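Local coordinates for protein 3-dehydroshikimate dehydratase (Pseudomonas putida, PDB 5HMQ) that converts 3-dehydroshikimate to protocatechuate using a divalent metal ion, and carries a C-terminal hydroxyphenylpyruvate dioxygenase-like domain that appears important for optimal activity in vivo, at residues C[533-538]-C[573-578]; C[546-551]-C[617-622]; C[320-325]-C[438-443]. All blocks are in the same frame, centred on the assembly; numbering follows the deposited sequence.

Interaction 1: C[533-538]-C[573-578]; sequences REVARA and YNVLYD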
# COMPACT_ATOMS: atom_id res chain seq x y z
N ARG C 533 -9.06 -10.65 -41.83
CA ARG C 533 -8.02 -10.07 -42.67
C ARG C 533 -6.85 -9.57 -41.84
O ARG C 533 -5.69 -9.69 -42.25
CB ARG C 533 -8.60 -8.94 -43.52
CG ARG C 533 -7.69 -8.52 -44.67
CD ARG C 533 -8.18 -7.26 -45.35
NE ARG C 533 -7.33 -6.91 -46.49
CZ ARG C 533 -7.43 -5.78 -47.18
NH1 ARG C 533 -8.34 -4.87 -46.84
NH2 ARG C 533 -6.62 -5.55 -48.20
N GLU C 534 -7.13 -9.02 -40.66
CA GLU C 534 -6.05 -8.49 -39.82
C GLU C 534 -5.26 -9.62 -39.16
O GLU C 534 -4.03 -9.54 -39.07
CB GLU C 534 -6.62 -7.54 -38.77
CG GLU C 534 -7.26 -6.30 -39.36
CD GLU C 534 -6.37 -5.58 -40.35
OE1 GLU C 534 -5.16 -5.43 -40.08
OE2 GLU C 534 -6.88 -5.15 -41.41
N VAL C 535 -5.95 -10.65 -38.67
CA VAL C 535 -5.26 -11.80 -38.08
C VAL C 535 -4.34 -12.45 -39.11
O VAL C 535 -3.18 -12.78 -38.80
CB VAL C 535 -6.27 -12.80 -37.51
CG1 VAL C 535 -5.60 -14.13 -37.21
CG2 VAL C 535 -6.92 -12.24 -36.25
N ALA C 536 -4.83 -12.64 -40.33
CA ALA C 536 -4.01 -13.27 -41.37
C ALA C 536 -2.75 -12.45 -41.65
O ALA C 536 -1.64 -13.00 -41.67
CB ALA C 536 -4.83 -13.44 -42.65
N ARG C 537 -2.91 -11.14 -41.84
CA ARG C 537 -1.75 -10.30 -42.10
C ARG C 537 -0.81 -10.26 -40.90
O ARG C 537 0.42 -10.32 -41.06
CB ARG C 537 -2.21 -8.89 -42.49
CG ARG C 537 -1.12 -8.01 -43.08
CD ARG C 537 -1.29 -6.58 -42.60
NE ARG C 537 -1.24 -6.54 -41.15
CZ ARG C 537 -0.12 -6.50 -40.44
NH1 ARG C 537 1.05 -6.48 -41.04
NH2 ARG C 537 -0.19 -6.49 -39.12
N ALA C 538 -1.36 -10.16 -39.69
CA ALA C 538 -0.52 -10.07 -38.50
C ALA C 538 0.21 -11.38 -38.22
O ALA C 538 1.40 -11.38 -37.89
CB ALA C 538 -1.36 -9.66 -37.29
N TYR C 573 -8.19 -19.26 -37.23
CA TYR C 573 -7.62 -17.94 -37.05
C TYR C 573 -7.44 -17.57 -35.58
O TYR C 573 -7.09 -16.42 -35.28
CB TYR C 573 -8.49 -16.88 -37.74
CG TYR C 573 -8.45 -16.88 -39.25
CD1 TYR C 573 -9.18 -17.80 -39.99
CD2 TYR C 573 -7.69 -15.94 -39.94
CE1 TYR C 573 -9.16 -17.79 -41.37
CE2 TYR C 573 -7.66 -15.93 -41.33
CZ TYR C 573 -8.40 -16.86 -42.03
OH TYR C 573 -8.37 -16.86 -43.41
N ASN C 574 -7.67 -18.52 -34.67
CA ASN C 574 -7.48 -18.30 -33.23
C ASN C 574 -8.20 -17.04 -32.76
O ASN C 574 -7.69 -16.28 -31.93
CB ASN C 574 -5.99 -18.25 -32.88
CG ASN C 574 -5.29 -19.58 -33.08
OD1 ASN C 574 -5.60 -20.57 -32.42
ND2 ASN C 574 -4.34 -19.60 -34.01
N VAL C 575 -9.40 -16.82 -33.29
CA VAL C 575 -10.20 -15.66 -32.93
C VAL C 575 -11.09 -16.02 -31.74
O VAL C 575 -11.72 -17.08 -31.72
CB VAL C 575 -11.04 -15.18 -34.12
CG1 VAL C 575 -11.93 -14.01 -33.71
CG2 VAL C 575 -10.14 -14.77 -35.27
N LEU C 576 -11.15 -15.12 -30.76
CA LEU C 576 -12.01 -15.26 -29.60
C LEU C 576 -13.31 -14.50 -29.84
O LEU C 576 -13.35 -13.53 -30.60
CB LEU C 576 -11.30 -14.74 -28.35
CG LEU C 576 -10.03 -15.51 -27.99
CD1 LEU C 576 -9.14 -14.70 -27.07
CD2 LEU C 576 -10.38 -16.83 -27.34
N TYR C 577 -14.38 -14.94 -29.17
CA TYR C 577 -15.72 -14.52 -29.53
C TYR C 577 -16.54 -14.20 -28.29
O TYR C 577 -16.35 -14.79 -27.22
CB TYR C 577 -16.43 -15.61 -30.35
CG TYR C 577 -17.87 -15.30 -30.70
CD1 TYR C 577 -18.17 -14.45 -31.75
CD2 TYR C 577 -18.91 -15.88 -30.00
CE1 TYR C 577 -19.49 -14.17 -32.08
CE2 TYR C 577 -20.23 -15.61 -30.32
CZ TYR C 577 -20.51 -14.75 -31.36
OH TYR C 577 -21.82 -14.47 -31.68
N ASP C 578 -17.44 -13.23 -28.44
CA ASP C 578 -18.43 -12.89 -27.43
C ASP C 578 -19.65 -12.29 -28.12
O ASP C 578 -19.54 -11.70 -29.20
CB ASP C 578 -17.87 -11.91 -26.39
CG ASP C 578 -18.78 -11.76 -25.18
OD1 ASP C 578 -19.35 -12.78 -24.74
OD2 ASP C 578 -18.92 -10.63 -24.68

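Interaction 2: C[546-551]-C[617-622]; sequences LEIPLN and VAVRLA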
# COMPACT_ATOMS: atom_id res chain seq x y z
N LEU C 546 -1.91 -15.42 -29.85
CA LEU C 546 -2.08 -16.60 -29.01
C LEU C 546 -2.74 -17.75 -29.76
O LEU C 546 -3.56 -17.54 -30.66
CB LEU C 546 -2.92 -16.27 -27.78
CG LEU C 546 -2.44 -15.10 -26.93
CD1 LEU C 546 -3.41 -14.86 -25.78
CD2 LEU C 546 -1.05 -15.39 -26.40
N GLU C 547 -2.38 -18.97 -29.37
CA GLU C 547 -3.04 -20.18 -29.85
C GLU C 547 -4.16 -20.54 -28.89
O GLU C 547 -3.94 -20.70 -27.69
CB GLU C 547 -2.05 -21.34 -29.95
CG GLU C 547 -2.71 -22.68 -30.30
CD GLU C 547 -1.71 -23.79 -30.50
OE1 GLU C 547 -0.59 -23.51 -30.99
OE2 GLU C 547 -2.02 -24.95 -30.15
N ILE C 548 -5.36 -20.69 -29.43
CA ILE C 548 -6.56 -20.96 -28.64
C ILE C 548 -6.87 -22.45 -28.74
O ILE C 548 -6.92 -22.97 -29.86
CB ILE C 548 -7.75 -20.11 -29.11
CG1 ILE C 548 -7.38 -18.63 -29.11
CG2 ILE C 548 -8.96 -20.35 -28.23
CD1 ILE C 548 -6.88 -18.12 -27.78
N PRO C 549 -7.08 -23.15 -27.63
CA PRO C 549 -7.27 -24.60 -27.70
C PRO C 549 -8.58 -24.97 -28.38
O PRO C 549 -9.52 -24.17 -28.47
CB PRO C 549 -7.27 -25.03 -26.23
CG PRO C 549 -6.64 -23.90 -25.48
CD PRO C 549 -7.01 -22.66 -26.24
N LEU C 550 -8.62 -26.21 -28.87
CA LEU C 550 -9.78 -26.68 -29.63
C LEU C 550 -11.03 -26.71 -28.76
O LEU C 550 -12.13 -26.38 -29.23
CB LEU C 550 -9.48 -28.07 -30.20
CG LEU C 550 -10.11 -28.50 -31.54
CD1 LEU C 550 -9.50 -29.83 -31.98
CD2 LEU C 550 -11.62 -28.61 -31.46
N ASN C 551 -10.89 -27.09 -27.49
CA ASN C 551 -12.05 -27.20 -26.61
C ASN C 551 -12.79 -25.88 -26.45
O ASN C 551 -13.99 -25.90 -26.14
CB ASN C 551 -11.62 -27.75 -25.24
CG ASN C 551 -10.49 -26.94 -24.61
OD1 ASN C 551 -10.47 -25.71 -24.68
ND2 ASN C 551 -9.54 -27.64 -24.00
N VAL C 617 -11.40 -13.90 -20.57
CA VAL C 617 -10.16 -13.60 -19.86
C VAL C 617 -9.51 -14.88 -19.34
O VAL C 617 -8.29 -15.04 -19.42
CB VAL C 617 -10.43 -12.59 -18.72
CG1 VAL C 617 -9.57 -12.90 -17.50
CG2 VAL C 617 -10.17 -11.17 -19.21
N ALA C 618 -10.32 -15.81 -18.83
CA ALA C 618 -9.77 -17.08 -18.35
C ALA C 618 -9.09 -17.83 -19.48
O ALA C 618 -8.04 -18.47 -19.28
CB ALA C 618 -10.88 -17.93 -17.73
N VAL C 619 -9.67 -17.77 -20.69
CA VAL C 619 -9.08 -18.46 -21.83
C VAL C 619 -7.78 -17.79 -22.24
O VAL C 619 -6.80 -18.45 -22.59
CB VAL C 619 -10.09 -18.50 -22.99
CG1 VAL C 619 -9.42 -18.94 -24.29
CG2 VAL C 619 -11.27 -19.41 -22.64
N ARG C 620 -7.75 -16.45 -22.20
CA ARG C 620 -6.52 -15.72 -22.51
C ARG C 620 -5.41 -16.05 -21.53
O ARG C 620 -4.26 -16.27 -21.93
CB ARG C 620 -6.79 -14.22 -22.53
CG ARG C 620 -5.54 -13.37 -22.74
CD ARG C 620 -5.84 -11.88 -22.66
NE ARG C 620 -6.40 -11.47 -21.37
CZ ARG C 620 -5.69 -11.27 -20.27
NH1 ARG C 620 -4.38 -11.45 -20.27
NH2 ARG C 620 -6.30 -10.89 -19.15
N LEU C 621 -5.73 -16.10 -20.23
CA LEU C 621 -4.71 -16.37 -19.22
C LEU C 621 -4.13 -17.77 -19.39
O LEU C 621 -2.92 -17.98 -19.24
CB LEU C 621 -5.29 -16.19 -17.82
CG LEU C 621 -5.63 -14.76 -17.40
CD1 LEU C 621 -6.50 -14.76 -16.15
CD2 LEU C 621 -4.35 -13.96 -17.17
N ALA C 622 -4.99 -18.75 -19.69
CA ALA C 622 -4.50 -20.11 -19.92
C ALA C 622 -3.59 -20.16 -21.14
O ALA C 622 -2.58 -20.88 -21.13
CB ALA C 622 -5.68 -21.06 -20.10

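Interaction 3: C[320-325]-C[438-443]; sequences LGFAEA and GGLRRI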
# COMPACT_ATOMS: atom_id res chain seq x y z
N LEU C 320 2.55 -5.41 -36.69
CA LEU C 320 1.14 -5.11 -36.46
C LEU C 320 0.56 -4.12 -37.46
O LEU C 320 -0.60 -3.72 -37.31
CB LEU C 320 0.95 -4.58 -35.03
CG LEU C 320 0.92 -5.66 -33.95
CD1 LEU C 320 1.19 -5.05 -32.58
CD2 LEU C 320 -0.43 -6.39 -33.96
N GLY C 321 1.33 -3.72 -38.47
CA GLY C 321 0.82 -2.91 -39.55
C GLY C 321 1.18 -1.44 -39.51
O GLY C 321 0.69 -0.68 -40.36
N PHE C 322 1.99 -1.00 -38.56
CA PHE C 322 2.34 0.41 -38.45
C PHE C 322 3.45 0.76 -39.43
O PHE C 322 4.35 -0.04 -39.69
CB PHE C 322 2.77 0.75 -37.02
CG PHE C 322 1.63 0.77 -36.03
CD1 PHE C 322 1.21 -0.40 -35.42
CD2 PHE C 322 0.99 1.96 -35.72
CE1 PHE C 322 0.16 -0.38 -34.52
CE2 PHE C 322 -0.05 1.98 -34.82
CZ PHE C 322 -0.47 0.81 -34.22
N ALA C 323 3.37 1.97 -39.98
CA ALA C 323 4.39 2.49 -40.87
C ALA C 323 5.33 3.41 -40.11
O ALA C 323 4.91 4.12 -39.20
CB ALA C 323 3.76 3.25 -42.04
N GLU C 324 6.61 3.39 -40.49
CA GLU C 324 7.58 4.33 -39.95
C GLU C 324 7.29 5.70 -40.53
O GLU C 324 7.72 6.02 -41.64
CB GLU C 324 9.00 3.88 -40.27
CG GLU C 324 9.37 2.52 -39.73
CD GLU C 324 10.84 2.21 -39.89
OE1 GLU C 324 11.64 2.66 -39.05
OE2 GLU C 324 11.20 1.51 -40.87
N ALA C 325 6.58 6.54 -39.78
CA ALA C 325 6.16 7.82 -40.32
C ALA C 325 7.29 8.85 -40.32
O ALA C 325 7.13 9.91 -40.94
CB ALA C 325 4.97 8.37 -39.53
N GLY C 438 -1.48 -2.27 -42.60
CA GLY C 438 -2.66 -2.91 -42.05
C GLY C 438 -3.88 -2.00 -41.97
O GLY C 438 -3.87 -0.85 -42.41
N GLY C 439 -4.93 -2.57 -41.38
CA GLY C 439 -6.20 -1.88 -41.25
C GLY C 439 -6.67 -1.66 -39.82
O GLY C 439 -7.87 -1.74 -39.55
N LEU C 440 -5.74 -1.40 -38.90
CA LEU C 440 -6.12 -0.92 -37.58
C LEU C 440 -6.40 0.57 -37.67
O LEU C 440 -5.66 1.31 -38.32
CB LEU C 440 -5.02 -1.18 -36.56
CG LEU C 440 -4.43 -2.59 -36.57
CD1 LEU C 440 -3.34 -2.73 -35.53
CD2 LEU C 440 -5.54 -3.60 -36.33
N ARG C 441 -7.49 1.01 -37.06
CA ARG C 441 -7.92 2.36 -37.32
C ARG C 441 -7.85 3.28 -36.11
O ARG C 441 -7.44 4.43 -36.25
CB ARG C 441 -9.31 2.35 -37.93
CG ARG C 441 -9.28 1.54 -39.23
CD ARG C 441 -10.31 2.02 -40.19
NE ARG C 441 -11.45 2.56 -39.51
CZ ARG C 441 -12.65 2.66 -40.12
NH1 ARG C 441 -12.82 2.32 -41.41
NH2 ARG C 441 -13.70 3.17 -39.44
N ARG C 442 -8.25 2.81 -34.93
CA ARG C 442 -8.14 3.68 -33.76
C ARG C 442 -7.91 2.86 -32.51
O ARG C 442 -8.16 1.65 -32.47
CB ARG C 442 -9.38 4.56 -33.57
CG ARG C 442 -10.62 3.81 -33.09
CD ARG C 442 -11.83 4.73 -33.05
NE ARG C 442 -11.68 5.80 -32.07
CZ ARG C 442 -11.98 5.69 -30.78
NH1 ARG C 442 -12.46 4.55 -30.30
NH2 ARG C 442 -11.81 6.73 -29.97
N ILE C 443 -7.39 3.53 -31.48
CA ILE C 443 -7.31 2.94 -30.15
C ILE C 443 -8.71 2.87 -29.56
O ILE C 443 -9.35 3.91 -29.35
CB ILE C 443 -6.35 3.73 -29.26
CG1 ILE C 443 -4.92 3.65 -29.81
CG2 ILE C 443 -6.42 3.23 -27.82
CD1 ILE C 443 -3.97 4.65 -29.19

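Interaction 1: C[533-538]-C[573-578]
In V535 a chi1 of 166° sets CG1 anti to the backbone N and CG2 beside it, so that the two methyls of one side chain serve two different partners, Y573 and V575. In Y573 the ring carbon CG lies anti to the carbonyl carbon (chi1 -72°), which swings the ring back toward helix 531-541 and brings one of its edges to V535 and A536. V535 CG1 sits near the plane of that ring, 3.9 Å from Y573 CD2, and one residue further along the helix the methyl of A536 meets the same edge, with CB 4.0 Å from Y573 CE2. V535 and A536 thus meet the ring at its edge. V535 CG1 is also 4.0 Å from Y573 CB and lodges 3.3 Å from Y573 O, an apolar methyl against a carbonyl oxygen. The second methyl, V535 CG2, reaches V575 CG2 at 4.2 Å. No hydrogen bond spans the two segments; V535, A536, Y573 and V575 meet through van der Waals packing alone.

Y573 is where the chain leaves the helical conformation behind helix 564-572. N574, with a positive phi of 51°, turns the backbone, and V575 leads into strand 576-579. The tyrosine ring also stands edge-to-face with F532, just ahead of 533-538, while V575 O accepts a hydrogen bond from Y553 OH of helix 550-559. Strand 576-579 is the outermost strand of its sheet within the chain and pairs with strand 585-590. V535 reaches V589 and V575 reaches F587 on that neighbouring strand, so helix 531-541 packs against the sheet in the same place where it meets the turn that opens the edge strand.

Interaction 2: C[546-551]-C[617-622]
Residues 546-549 run in an extended conformation past the flank of helix 617-625, the CA atoms of L546 and R620 lying 7.9 Å apart and those of I548 and V619 7.7 Å, a separation bridged by side chains without any hydrogen bond. L546 points at the helix, and its CD1 methyl comes to rest on the first part of the arginine chain, 4.0 Å from R620 CG. The same methyl is 4.2 Å from R620 O, so it rests against the aliphatic stem and the adjoining helix backbone together. R620 is straight as far as CD and then bends at chi3 (60°), which carries its guanidinium away from L546. Its hydrocarbon part thus does the packing, while the guanidinium leads away. At their nearest atoms, the R620 side chain is about 7 Å from the bound magnesium ion and about 6 Å from the side chain of H523, a ligand of that metal.

The second meeting is between branched residues. I548 CG2 approaches V619 CG1 at 4.2 Å, methyl to methyl. All of this is ordinary apolar packing.

Further side chains enclose the same layer. L546 also touches A623 and M624 farther along helix 617-625, and Y590 of strand 585-590 touches both L546 and R620. I548 and V619 share L576 of edge strand 576-579, while helix 550-559 presents Y553 to I548 and Y552 to V619. The C-terminal helix is thus packed against the approach to helix 550-559 and the margin of the metal-bearing sheet.

Interaction 3: C[320-325]-C[438-443]
L440 is the side chain that reaches from 438-443 across to the turn at 320-322. Its CB points at that turn without touching it; from there CG, anti to the carbonyl carbon (chi1 -48°), comes within 4.1 Å of L320 O. At the tip the branches part company. CD1 presses against the carbonyl, 3.4 Å from L320 O, and also lies 4.3 Å from F322 CE1, approaching that ring obliquely. CD2 heads away from F322. One methyl therefore serves both a backbone oxygen and an aromatic ring.

The oxygen it leans on is not left to apolar company: Q338 NE2 donates a hydrogen bond to L320 O, while Q338 OE1 accepts one from L440 N. A single amide thus ties the two segments together from strand 333-338.

Beside this packing the backbones come very close. G321 and G438 have CA atoms 4.3 Å apart, an approach made possible because neither carries a side chain. G438 N gives a weak hydrogen bond to G321 O, 3.5 Å long with an N-H...O angle of 142°, and G321 is also backbone-bonded to T437. G321 has a positive phi (103°) and ends helix 307-319 in a Schellman motif, from which the chain passes by F322 into strand 323-328.

L440 stands where two sheets adjoin, touching I341 of the first and F526 and I602 of the second, while L320 reaches across to F600 and I602. The arrangement joins the two vicinal-oxygen-chelate modules of the hydroxyphenylpyruvate dioxygenase-like domain: the Schellman-capped end of a helix in the first meets the residues that lead into strand 440-450, the strand that carries the magnesium ligand H445 of the second.

Overall arrangement
All three contacts lie in the C-terminal domain, away from the TIM barrel with the catalytic metal. Interaction 3 closes before the others open; interactions 1 and 2 then alternate along the chain. Interaction 1 is the middle member, its centre 13 Å from interaction 2 and 16 Å from interaction 3, whereas interactions 2 and 3 are 25 Å apart and do not touch. N574 OD1 binds I548 N, linking 1 to 2, and E534 OE1 binds G439 N, linking 1 to 3. Interaction 3 thus joins the two vicinal-oxygen-chelate modules, while 1 and 2 pack helices 531-541 and 617-625 onto the periphery of the second, magnesium-binding one.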